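Local coordinates for protein hydrogenase maturation factor (Thermoanaerobacter tengcongensis, PDB 3VTI) that probably dehydrates, with ATP, the carbamoyl group that HypF places on it, making the nitrile used in [NiFe]-hydrogenase maturation, at residues C[18-22]-C[136-140]; C[72-76]-C[121-125]; C[182-187]-C[268-272]; C[206-210]-C[301-305]; C[219-225]-C[289-295]. All blocks are in the same frame, centred on the assembly; numbering follows the deposited sequence.

Contact 1: C[18-22]-C[136-140]. With MG (magnesium ion), chain K.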
# COMPACT_ATOMS: atom_id res chain seq x y z
N ARG C 18 16.52 -13.85 13.66
CA ARG C 18 17.98 -13.66 13.74
C ARG C 18 18.74 -14.25 12.55
O ARG C 18 19.79 -13.72 12.15
CB ARG C 18 18.54 -14.28 15.03
CG ARG C 18 18.39 -13.43 16.27
CD ARG C 18 19.05 -14.07 17.46
NE ARG C 18 18.83 -13.27 18.66
CZ ARG C 18 19.46 -13.45 19.82
NH1 ARG C 18 20.36 -14.41 19.96
NH2 ARG C 18 19.18 -12.65 20.84
N ALA C 19 18.21 -15.35 12.01
CA ALA C 19 18.82 -16.06 10.90
C ALA C 19 18.83 -15.22 9.62
O ALA C 19 19.80 -15.30 8.86
CB ALA C 19 18.11 -17.39 10.67
N MET C 20 17.78 -14.42 9.41
CA MET C 20 17.66 -13.55 8.23
C MET C 20 17.65 -14.33 6.91
O MET C 20 18.34 -13.98 5.95
CB MET C 20 18.77 -12.49 8.23
CG MET C 20 18.52 -11.31 9.14
SD MET C 20 19.96 -10.23 9.18
CE MET C 20 20.82 -10.86 10.60
N GLU C 21 16.85 -15.40 6.90
CA GLU C 21 16.68 -16.27 5.73
C GLU C 21 15.63 -15.72 4.77
O GLU C 21 14.82 -14.88 5.16
CB GLU C 21 16.27 -17.68 6.17
CG GLU C 21 17.19 -18.37 7.18
CD GLU C 21 18.46 -18.94 6.56
OE1 GLU C 21 18.65 -18.80 5.33
OE2 GLU C 21 19.28 -19.52 7.30
N ASP C 22 15.66 -16.20 3.53
CA ASP C 22 14.62 -15.93 2.53
C ASP C 22 13.28 -16.51 2.96
O ASP C 22 12.23 -16.04 2.54
CB ASP C 22 15.00 -16.56 1.18
CG ASP C 22 16.06 -15.78 0.44
OD1 ASP C 22 15.70 -14.80 -0.27
OD2 ASP C 22 17.26 -16.15 0.55
N VAL C 136 19.94 -25.58 2.63
CA VAL C 136 20.31 -24.32 2.02
C VAL C 136 19.99 -23.20 3.00
O VAL C 136 18.87 -23.12 3.50
CB VAL C 136 19.55 -24.10 0.69
CG1 VAL C 136 20.17 -22.98 -0.08
CG2 VAL C 136 19.57 -25.38 -0.15
N SER C 137 20.98 -22.36 3.26
CA SER C 137 20.89 -21.28 4.26
C SER C 137 21.98 -20.26 3.97
O SER C 137 23.07 -20.65 3.55
CB SER C 137 21.06 -21.88 5.67
OG SER C 137 21.67 -20.98 6.57
N ILE C 138 21.71 -18.97 4.21
CA ILE C 138 22.74 -17.91 4.06
C ILE C 138 23.93 -18.09 4.99
O ILE C 138 24.91 -17.36 4.86
CB ILE C 138 22.24 -16.44 4.30
CG1 ILE C 138 20.95 -16.40 5.12
CG2 ILE C 138 22.14 -15.64 3.00
CD1 ILE C 138 21.17 -16.69 6.56
N LYS C 139 23.83 -19.02 5.94
CA LYS C 139 24.92 -19.32 6.87
C LYS C 139 25.88 -20.42 6.40
O LYS C 139 26.86 -20.72 7.08
CB LYS C 139 24.34 -19.71 8.24
CG LYS C 139 24.01 -18.52 9.12
CD LYS C 139 23.01 -18.88 10.22
CE LYS C 139 21.58 -18.90 9.67
NZ LYS C 139 20.64 -19.56 10.63
N ASN C 140 25.60 -21.01 5.24
CA ASN C 140 26.25 -22.26 4.82
C ASN C 140 27.49 -22.13 3.94
O ASN C 140 28.09 -23.14 3.58
CB ASN C 140 25.23 -23.19 4.13
CG ASN C 140 24.32 -23.92 5.12
OD1 ASN C 140 24.45 -23.77 6.34
ND2 ASN C 140 23.40 -24.72 4.60
MG MG K . 14.56 -13.30 -1.42
O HOH W 1 14.39 -12.61 0.87
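S137, I138 and K139 close round the carboxylate of E21 at a type I beta turn, S137 to N140, in the loop between strand 120-130 and strand 146-149. S137 comes first: its OG donates to E21 OE2 at 2.9 Å, on the syn lone pair. The same OG accepts from K139 N at 3.0 Å, an ST turn that helps to place the oxygen. At I138 the backbone N reaches E21 OE1 at 3.3 Å and a nearly straight 162°, again from the syn side but 19° out of the carboxylate plane, and so each oxygen has its own donor. The I138 side chain crosses E21 obliquely, its CG1 near OE1, reaches toward the carbonyl of A19 and also touches M215 of helix 204-216. K139 bends at its third torsion (chi3 -80°), which carries its far end across the E21 side chain at about a right angle. Its NZ makes a salt bridge of 3.6 Å to E21 OE2 and rests 3.3 Å from A19 CB. E21 directly precedes a metal ligand: D22 OD1 lies 2.2 Å from the magnesium ion, whose other protein ligands are D60 and D199.

Contact 2: C[72-76]-C[121-125]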
# COMPACT_ATOMS: atom_id res chain seq x y z
N THR C 72 -0.65 -17.42 -0.52
CA THR C 72 -1.76 -16.56 -0.15
C THR C 72 -1.62 -15.27 -0.94
O THR C 72 -0.50 -14.89 -1.30
CB THR C 72 -1.74 -16.25 1.33
OG1 THR C 72 -0.45 -15.77 1.69
CG2 THR C 72 -2.06 -17.51 2.16
N ALA C 73 -2.73 -14.62 -1.23
CA ALA C 73 -2.71 -13.36 -1.97
C ALA C 73 -3.58 -12.31 -1.30
O ALA C 73 -4.79 -12.47 -1.19
CB ALA C 73 -3.13 -13.58 -3.42
N ALA C 74 -2.93 -11.24 -0.84
CA ALA C 74 -3.64 -10.14 -0.22
C ALA C 74 -3.55 -8.89 -1.10
O ALA C 74 -2.46 -8.51 -1.53
CB ALA C 74 -3.11 -9.88 1.17
N PHE C 75 -4.70 -8.28 -1.35
CA PHE C 75 -4.82 -7.12 -2.22
C PHE C 75 -5.34 -5.93 -1.42
O PHE C 75 -6.36 -6.03 -0.74
CB PHE C 75 -5.80 -7.39 -3.35
CG PHE C 75 -5.44 -8.54 -4.23
CD1 PHE C 75 -5.88 -9.83 -3.93
CD2 PHE C 75 -4.68 -8.33 -5.37
CE1 PHE C 75 -5.56 -10.90 -4.75
CE2 PHE C 75 -4.35 -9.40 -6.20
CZ PHE C 75 -4.80 -10.69 -5.89
N ILE C 76 -4.64 -4.80 -1.52
CA ILE C 76 -5.10 -3.57 -0.91
C ILE C 76 -5.34 -2.57 -2.05
O ILE C 76 -4.37 -2.12 -2.68
CB ILE C 76 -4.08 -3.03 0.13
CG1 ILE C 76 -3.87 -4.08 1.24
CG2 ILE C 76 -4.54 -1.70 0.70
CD1 ILE C 76 -2.68 -3.85 2.16
N PHE C 121 -1.57 -2.22 -3.88
CA PHE C 121 -0.47 -3.03 -3.36
C PHE C 121 -0.92 -4.48 -3.22
O PHE C 121 -2.10 -4.75 -3.01
CB PHE C 121 0.04 -2.54 -2.00
CG PHE C 121 0.58 -1.13 -2.02
CD1 PHE C 121 1.34 -0.67 -3.09
CD2 PHE C 121 0.34 -0.28 -0.96
CE1 PHE C 121 1.83 0.61 -3.11
CE2 PHE C 121 0.83 1.01 -0.97
CZ PHE C 121 1.57 1.46 -2.05
N ILE C 122 0.04 -5.40 -3.34
CA ILE C 122 -0.24 -6.81 -3.17
C ILE C 122 0.79 -7.45 -2.24
O ILE C 122 2.00 -7.24 -2.37
CB ILE C 122 -0.27 -7.55 -4.53
CG1 ILE C 122 -1.31 -6.91 -5.46
CG2 ILE C 122 -0.58 -9.03 -4.34
CD1 ILE C 122 -1.07 -7.17 -6.94
N ASN C 123 0.29 -8.24 -1.28
CA ASN C 123 1.15 -9.09 -0.49
C ASN C 123 0.90 -10.56 -0.80
O ASN C 123 -0.25 -10.98 -0.93
CB ASN C 123 0.97 -8.84 1.01
CG ASN C 123 1.86 -9.73 1.86
OD1 ASN C 123 1.58 -10.92 2.03
ND2 ASN C 123 2.95 -9.18 2.37
N THR C 124 1.97 -11.33 -0.91
CA THR C 124 1.83 -12.77 -1.06
C THR C 124 2.66 -13.48 -0.01
O THR C 124 3.78 -13.05 0.31
CB THR C 124 2.24 -13.26 -2.47
OG1 THR C 124 3.51 -12.71 -2.83
CG2 THR C 124 1.22 -12.85 -3.50
N SER C 125 2.10 -14.56 0.55
CA SER C 125 2.88 -15.48 1.37
C SER C 125 2.95 -16.84 0.69
O SER C 125 2.10 -17.16 -0.15
CB SER C 125 2.30 -15.63 2.77
OG SER C 125 2.14 -14.36 3.38
O HOH W 2 -0.69 -12.78 1.84
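T72 to I76 and S125 to F121 run antiparallel as adjacent strands of the five-stranded sheet, their axes 4.7 Å apart. Three hydrogen-bonded pairs join the backbones. A74 N reaches N123 O at 2.7 Å and N123 N returns to A74 O; I76 and F121 exchange a similar pair, with I76 N to F121 O almost straight at 178°. At T72 and S125 the exchange is less even: T72 N to S125 O measures 2.8 Å, whereas S125 N donates to T72 O at 3.2 Å from above the carbonyl plane and makes a second, weak bond to T72 OG1. Water 2 adds a polar bridge, donating to N123 OD1 at 2.9 Å and meeting T72 OG1 at 3.0 Å. The amide nitrogen of N123 turns to S36 and T34, and S125 OG hydrogen-bonds to OG of S125 of the second subunit. Apolar contact is made by F75 and I122, which lie side by side and point the same way, F75 CD2 3.7 Å from I122 CG1. That pair faces M93 of helix 83-100, and I122 also meets helix 49-60; A74 and N123 face the second subunit across the opposite side of the sheet, whose flanking strands are 103-112 and 30-37.

Contact 3: C[182-187]-C[268-272]; sequences GLIEKL and IMKSH
Helix 181-187 packs against the C-terminal end of helix 262-270 and the residues just after it, with L183 set under the imidazole of H272. CG of H272 stands opposite the backbone N (chi1 -173°), which lays the ring over the helix. L183 CB sits 3.8 Å from the ring centroid and 10° off its normal, a CH-pi contact over the face, and L183 CA lies over the same face nearer the rim. K186 comes from another direction: its CD meets CD2 of H272 at the ring edge, 3.7 Å away. ND1 accepts from the backbone of Y274, which helps to fix the ring's rotation. Both helices belong to the AIR synthase-related C-terminal domain, where L187 also touches strand 194-198. Replacing H272 by alanine would probably leave L183 without its flat cover, open a gap beside the K186 chain and deprive Y274 N of its acceptor. Beyond the ring, K186 bends at its third torsion (chi3 86°) to send NZ to S271 OG at 3.1 Å. That hydroxyl in turn donates to I268 O, also at 3.1 Å, from above the carbonyl plane. Farther along, I268 CG2 packs on K186 CB at 3.6 Å and on the backbone there, and approaches L187 CD2 obliquely. M269 CG touches both L183 CD1, at 4.2 Å, and L187 CD1.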
# COMPACT_ATOMS: atom_id res chain seq x y z
N GLY C 182 11.53 -24.23 -10.82
CA GLY C 182 11.90 -25.28 -11.77
C GLY C 182 13.41 -25.43 -11.90
O GLY C 182 13.94 -26.55 -11.86
N LEU C 183 14.10 -24.30 -12.03
CA LEU C 183 15.55 -24.28 -12.08
C LEU C 183 16.18 -24.77 -10.76
O LEU C 183 17.13 -25.56 -10.77
CB LEU C 183 16.04 -22.87 -12.43
CG LEU C 183 17.53 -22.55 -12.47
CD1 LEU C 183 17.84 -21.60 -13.60
CD2 LEU C 183 17.97 -21.94 -11.17
N ILE C 184 15.62 -24.30 -9.65
CA ILE C 184 16.07 -24.71 -8.32
C ILE C 184 15.86 -26.22 -8.10
O ILE C 184 16.73 -26.92 -7.57
CB ILE C 184 15.41 -23.83 -7.23
CG1 ILE C 184 15.96 -22.40 -7.34
CG2 ILE C 184 15.66 -24.37 -5.84
CD1 ILE C 184 15.17 -21.33 -6.57
N GLU C 185 14.72 -26.74 -8.55
CA GLU C 185 14.45 -28.17 -8.49
C GLU C 185 15.57 -29.00 -9.17
O GLU C 185 15.97 -30.06 -8.66
CB GLU C 185 13.08 -28.50 -9.10
CG GLU C 185 12.68 -29.99 -9.01
CD GLU C 185 11.32 -30.28 -9.64
OE1 GLU C 185 10.28 -30.11 -8.95
OE2 GLU C 185 11.30 -30.67 -10.82
N LYS C 186 16.06 -28.53 -10.31
CA LYS C 186 17.14 -29.24 -11.02
C LYS C 186 18.48 -29.07 -10.32
O LYS C 186 19.35 -29.93 -10.42
CB LYS C 186 17.24 -28.80 -12.49
CG LYS C 186 16.02 -29.13 -13.34
CD LYS C 186 16.15 -28.57 -14.76
CE LYS C 186 16.91 -29.54 -15.67
NZ LYS C 186 17.49 -28.84 -16.86
N LEU C 187 18.66 -27.95 -9.62
CA LEU C 187 19.87 -27.73 -8.84
C LEU C 187 19.88 -28.61 -7.60
O LEU C 187 20.92 -29.12 -7.22
CB LEU C 187 20.00 -26.26 -8.43
CG LEU C 187 20.66 -25.29 -9.41
CD1 LEU C 187 20.43 -23.84 -8.99
CD2 LEU C 187 22.15 -25.57 -9.58
N ILE C 268 23.68 -27.69 -15.18
CA ILE C 268 22.28 -27.85 -14.79
C ILE C 268 21.49 -26.59 -15.11
O ILE C 268 20.37 -26.68 -15.60
CB ILE C 268 22.14 -28.23 -13.29
CG1 ILE C 268 22.44 -29.72 -13.08
CG2 ILE C 268 20.73 -27.89 -12.76
CD1 ILE C 268 22.76 -30.09 -11.64
N MET C 269 22.09 -25.43 -14.83
CA MET C 269 21.44 -24.16 -15.13
C MET C 269 21.38 -23.91 -16.63
O MET C 269 20.32 -23.62 -17.15
CB MET C 269 22.12 -23.00 -14.40
CG MET C 269 21.78 -22.96 -12.94
SD MET C 269 22.43 -21.52 -12.07
CE MET C 269 24.13 -22.00 -11.83
N LYS C 270 22.51 -24.06 -17.31
CA LYS C 270 22.58 -23.78 -18.76
C LYS C 270 21.63 -24.61 -19.62
O LYS C 270 21.36 -24.26 -20.77
CB LYS C 270 24.02 -23.89 -19.28
CG LYS C 270 24.84 -22.62 -19.06
CD LYS C 270 26.01 -22.52 -20.04
CE LYS C 270 26.73 -21.17 -19.90
NZ LYS C 270 25.84 -19.97 -20.14
N SER C 271 21.13 -25.71 -19.07
CA SER C 271 20.22 -26.59 -19.80
C SER C 271 18.77 -26.31 -19.39
O SER C 271 17.87 -27.08 -19.72
CB SER C 271 20.59 -28.05 -19.54
OG SER C 271 20.25 -28.41 -18.21
N HIS C 272 18.56 -25.21 -18.68
CA HIS C 272 17.23 -24.78 -18.25
C HIS C 272 16.90 -23.42 -18.86
O HIS C 272 17.75 -22.53 -18.92
CB HIS C 272 17.15 -24.72 -16.73
CG HIS C 272 15.78 -24.45 -16.20
ND1 HIS C 272 15.22 -23.19 -16.18
CD2 HIS C 272 14.85 -25.28 -15.66
CE1 HIS C 272 14.01 -23.26 -15.66
NE2 HIS C 272 13.76 -24.52 -15.34

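Contact 4: C[206-210]-C[301-305]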
# COMPACT_ATOMS: atom_id res chain seq x y z
N ALA C 206 25.21 -7.29 -5.21
CA ALA C 206 26.07 -6.75 -4.17
C ALA C 206 25.56 -7.08 -2.76
O ALA C 206 26.30 -7.59 -1.92
CB ALA C 206 26.25 -5.25 -4.34
N GLU C 207 24.27 -6.80 -2.55
CA GLU C 207 23.63 -6.95 -1.24
C GLU C 207 23.58 -8.41 -0.80
O GLU C 207 23.89 -8.72 0.35
CB GLU C 207 22.25 -6.30 -1.26
CG GLU C 207 21.51 -6.29 0.07
CD GLU C 207 22.20 -5.47 1.15
OE1 GLU C 207 22.77 -4.39 0.85
OE2 GLU C 207 22.15 -5.90 2.32
N VAL C 208 23.21 -9.30 -1.72
CA VAL C 208 23.24 -10.73 -1.47
C VAL C 208 24.63 -11.20 -0.98
O VAL C 208 24.73 -11.89 0.03
CB VAL C 208 22.83 -11.53 -2.75
CG1 VAL C 208 23.21 -13.02 -2.63
CG2 VAL C 208 21.34 -11.37 -3.03
N LEU C 209 25.69 -10.81 -1.70
CA LEU C 209 27.04 -11.24 -1.35
C LEU C 209 27.40 -10.80 0.06
O LEU C 209 27.99 -11.57 0.82
CB LEU C 209 28.08 -10.73 -2.37
CG LEU C 209 27.93 -11.12 -3.85
CD1 LEU C 209 29.00 -10.44 -4.71
CD2 LEU C 209 27.95 -12.64 -4.09
N TYR C 210 27.03 -9.57 0.41
CA TYR C 210 27.25 -9.03 1.75
C TYR C 210 26.45 -9.78 2.80
O TYR C 210 26.92 -9.98 3.92
CB TYR C 210 26.90 -7.54 1.81
CG TYR C 210 28.07 -6.63 1.51
CD1 TYR C 210 28.98 -6.28 2.51
CD2 TYR C 210 28.28 -6.14 0.23
CE1 TYR C 210 30.07 -5.45 2.24
CE2 TYR C 210 29.36 -5.30 -0.05
CZ TYR C 210 30.25 -4.97 0.95
OH TYR C 210 31.32 -4.15 0.67
N ILE C 301 37.16 -3.37 -3.19
CA ILE C 301 35.97 -3.73 -2.43
C ILE C 301 34.70 -3.34 -3.19
O ILE C 301 34.65 -2.30 -3.85
CB ILE C 301 35.94 -3.11 -0.99
CG1 ILE C 301 36.01 -1.58 -1.02
CG2 ILE C 301 37.06 -3.69 -0.13
CD1 ILE C 301 34.66 -0.88 -0.84
N VAL C 302 33.69 -4.20 -3.10
CA VAL C 302 32.39 -3.89 -3.66
C VAL C 302 31.69 -2.97 -2.67
O VAL C 302 31.62 -3.28 -1.48
CB VAL C 302 31.56 -5.17 -3.90
CG1 VAL C 302 30.18 -4.82 -4.42
CG2 VAL C 302 32.30 -6.10 -4.87
N ASP C 303 31.21 -1.83 -3.16
CA ASP C 303 30.51 -0.87 -2.31
C ASP C 303 29.08 -1.32 -2.04
O ASP C 303 28.45 -1.94 -2.90
CB ASP C 303 30.52 0.52 -2.96
CG ASP C 303 31.94 1.09 -3.10
OD1 ASP C 303 32.55 1.44 -2.06
OD2 ASP C 303 32.44 1.18 -4.24
N ARG C 304 28.58 -1.03 -0.84
CA ARG C 304 27.21 -1.40 -0.47
C ARG C 304 26.18 -0.33 -0.88
O ARG C 304 26.38 0.85 -0.60
CB ARG C 304 27.13 -1.71 1.03
CG ARG C 304 25.85 -2.43 1.43
CD ARG C 304 25.67 -2.52 2.93
NE ARG C 304 26.22 -3.76 3.49
CZ ARG C 304 25.84 -4.29 4.65
NH1 ARG C 304 24.91 -3.71 5.39
NH2 ARG C 304 26.41 -5.42 5.08
N PRO C 305 25.07 -0.75 -1.54
CA PRO C 305 23.97 0.14 -1.98
C PRO C 305 23.40 1.04 -0.87
O PRO C 305 23.44 2.28 -0.95
CB PRO C 305 22.88 -0.84 -2.46
CG PRO C 305 23.62 -2.07 -2.85
CD PRO C 305 24.86 -2.14 -1.99
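Y210 and R304 meet face to edge: the guanidinium stands nearly upright on the ring, the two planes 82° apart. NH2 of R304 lies 3.7 Å from CD1 of Y210, and NE lies over one face of the ring. A bend at the third torsion of R304 (chi3 -92°) turns the guanidinium toward the ring. The other end of the tyrosine is met at its edge, where the carbonyl oxygen of V302 lies near the ring plane. OH is modelled 2.3 Å from V302 O, a hydrogen bond whose length is doubtful at this resolution. E207 crosses R304 obliquely; E207 OE1 lies 3.7 Å from R304 CG, and the carboxylate and guanidinium planes are 75° apart. E207 OE1 stays 4.4 Å from R304 NE and well out of the guanidinium plane, so the attraction is one of charge alone. One turn earlier in the helix than Y210, A206 CB touches V302 CG1, at 4.0 Å, and P305 CD. Helix 204-216 lies against the mixed sheet through L209, on I220 and I222. The segment following strand 299-301 thus runs over a helix layered on the C-terminal domain sheet, on its way to the tail that in HypE proteins ends in the cysteine carbamoylated by HypF.

Contact 5: C[219-225]-C[289-295]; sequences GIKIYEE and LVTINTI
I220 to Y223 and V290 to N293 pair as parallel strands, their axes 4.6 Å apart at closest approach and 21° from strict alignment. Backbone bonds pass to and fro: I220 N to L289 O, T291 N to I220 O at 2.9 Å, I222 N to T291 O, N293 N to I222 O at 2.8 Å. E224 N to N293 O continues the pattern past the end of the first strand. Polar side chains meet on the face that bears K221, Y223, T291 and N293. Two bends in K221, at chi3 (-81°) and chi4, bring its NZ above the carbonyl plane of the N293 amide, 2.6 Å from OD1. NZ also bonds S299 and water 3, the latter at 2.8 Å. With an alanine at K221, N293 OD1 would probably lose its charged donor and the amide be held less firmly. Y223 and N293 lie side by side in van der Waals contact, CD1 3.8 Å from N293 CB. On the other face the apolar contact is I222 CG1 against I292 CB at 3.9 Å. Helix 204-216 covers that face, with I220 on I212 and V290 on S213. With antiparallel neighbours 279-285 and 299-301 flanking it, this parallel pair belongs to the mixed sheet of the AIR synthase-related C-terminal domain.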
# COMPACT_ATOMS: atom_id res chain seq x y z
N GLY C 219 34.23 -14.20 3.26
CA GLY C 219 34.34 -13.18 2.23
C GLY C 219 34.01 -13.75 0.87
O GLY C 219 33.93 -14.97 0.71
N ILE C 220 33.81 -12.88 -0.12
CA ILE C 220 33.49 -13.33 -1.48
C ILE C 220 34.23 -12.50 -2.52
O ILE C 220 34.21 -11.25 -2.48
CB ILE C 220 31.96 -13.32 -1.78
CG1 ILE C 220 31.22 -14.22 -0.78
CG2 ILE C 220 31.69 -13.82 -3.20
CD1 ILE C 220 29.74 -14.39 -1.05
N LYS C 221 34.87 -13.20 -3.43
CA LYS C 221 35.53 -12.58 -4.53
C LYS C 221 34.85 -12.89 -5.83
O LYS C 221 34.66 -14.02 -6.18
CB LYS C 221 36.97 -13.03 -4.59
CG LYS C 221 37.77 -12.34 -5.65
CD LYS C 221 39.24 -12.41 -5.36
CE LYS C 221 39.67 -11.37 -4.37
NZ LYS C 221 40.57 -10.38 -4.98
N ILE C 222 34.47 -11.84 -6.53
CA ILE C 222 33.90 -11.99 -7.87
C ILE C 222 34.79 -11.41 -8.97
O ILE C 222 35.73 -10.64 -8.72
CB ILE C 222 32.45 -11.46 -7.96
CG1 ILE C 222 32.39 -9.95 -7.70
CG2 ILE C 222 31.54 -12.24 -7.02
CD1 ILE C 222 31.01 -9.32 -7.92
N TYR C 223 34.49 -11.79 -10.21
CA TYR C 223 35.32 -11.44 -11.36
C TYR C 223 34.53 -10.63 -12.38
O TYR C 223 33.53 -11.10 -12.93
CB TYR C 223 35.97 -12.69 -11.97
CG TYR C 223 36.93 -13.35 -11.00
CD1 TYR C 223 38.28 -13.02 -10.99
CD2 TYR C 223 36.47 -14.27 -10.05
CE1 TYR C 223 39.17 -13.61 -10.08
CE2 TYR C 223 37.34 -14.86 -9.13
CZ TYR C 223 38.69 -14.53 -9.15
OH TYR C 223 39.54 -15.11 -8.25
N GLU C 224 34.99 -9.40 -12.61
CA GLU C 224 34.36 -8.47 -13.54
C GLU C 224 34.05 -9.09 -14.91
O GLU C 224 32.91 -9.05 -15.36
CB GLU C 224 35.24 -7.23 -13.72
CG GLU C 224 34.64 -6.16 -14.62
CD GLU C 224 35.53 -4.93 -14.70
OE1 GLU C 224 36.72 -5.06 -15.07
OE2 GLU C 224 35.02 -3.83 -14.38
N GLU C 225 35.07 -9.67 -15.54
CA GLU C 225 34.95 -10.30 -16.86
C GLU C 225 33.96 -11.46 -16.93
O GLU C 225 33.50 -11.82 -18.01
CB GLU C 225 36.32 -10.79 -17.36
CG GLU C 225 37.16 -11.54 -16.32
CD GLU C 225 37.88 -10.58 -15.36
OE1 GLU C 225 38.69 -9.76 -15.85
OE2 GLU C 225 37.64 -10.64 -14.13
N LEU C 289 35.54 -10.07 3.62
CA LEU C 289 35.38 -8.95 2.71
C LEU C 289 34.73 -9.34 1.38
O LEU C 289 34.84 -10.48 0.93
CB LEU C 289 36.74 -8.30 2.43
CG LEU C 289 37.42 -7.38 3.45
CD1 LEU C 289 36.48 -6.28 3.94
CD2 LEU C 289 38.01 -8.16 4.64
N VAL C 290 34.07 -8.37 0.75
CA VAL C 290 33.45 -8.57 -0.55
C VAL C 290 34.23 -7.77 -1.58
O VAL C 290 34.16 -6.53 -1.61
CB VAL C 290 31.94 -8.18 -0.55
CG1 VAL C 290 31.31 -8.45 -1.93
CG2 VAL C 290 31.19 -8.93 0.53
N THR C 291 34.95 -8.49 -2.44
CA THR C 291 35.89 -7.89 -3.39
C THR C 291 35.60 -8.29 -4.84
O THR C 291 35.12 -9.38 -5.11
CB THR C 291 37.35 -8.27 -3.04
OG1 THR C 291 37.52 -9.69 -3.13
CG2 THR C 291 37.72 -7.80 -1.63
N ILE C 292 35.92 -7.39 -5.76
CA ILE C 292 35.79 -7.67 -7.19
C ILE C 292 37.12 -7.47 -7.92
O ILE C 292 37.78 -6.44 -7.76
CB ILE C 292 34.67 -6.82 -7.85
CG1 ILE C 292 34.55 -7.15 -9.35
CG2 ILE C 292 34.88 -5.33 -7.61
CD1 ILE C 292 33.38 -6.50 -10.05
N ASN C 293 37.51 -8.47 -8.71
CA ASN C 293 38.73 -8.40 -9.50
C ASN C 293 38.43 -7.98 -10.93
O ASN C 293 37.54 -8.54 -11.58
CB ASN C 293 39.44 -9.76 -9.51
CG ASN C 293 40.52 -9.86 -8.45
OD1 ASN C 293 40.37 -9.36 -7.34
ND2 ASN C 293 41.62 -10.53 -8.79
N THR C 294 39.18 -6.99 -11.42
CA THR C 294 39.11 -6.58 -12.82
C THR C 294 40.09 -7.42 -13.64
O THR C 294 40.78 -8.29 -13.10
CB THR C 294 39.42 -5.07 -12.99
OG1 THR C 294 40.81 -4.83 -12.74
CG2 THR C 294 38.56 -4.21 -12.06
N ILE C 295 40.14 -7.15 -14.95
CA ILE C 295 41.15 -7.76 -15.83
C ILE C 295 42.56 -7.44 -15.33
O ILE C 295 42.86 -6.29 -14.94
CB ILE C 295 40.97 -7.34 -17.33
CG1 ILE C 295 40.88 -5.81 -17.49
CG2 ILE C 295 39.76 -8.01 -17.95
CD1 ILE C 295 41.07 -5.30 -18.93
O HOH W 3 43.25 -10.21 -5.78

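Overall arrangement
Contact 1 lies at the magnesium site, contributing D22, while D60 and D199 complete the protein ligands. Contact 2 is nested within the chain loop that contact 1 closes and belongs to the N-terminal sheet; T124 is about 7 Å from D60 between side chains. Contacts 3, 4 and 5 follow contact 1 along the chain. The side chains of L183 in contact 3 and E207 in contact 4 lie about 13 Å and 10 Å from the magnesium ion. Contacts 4 and 5, with centres about 11 Å apart, touch: V302 N is 2.8 Å from V290 O, probably a hydrogen bond. Contacts 2 and 5, with centres about 38 Å apart, lie on opposite sides of the chain's centre.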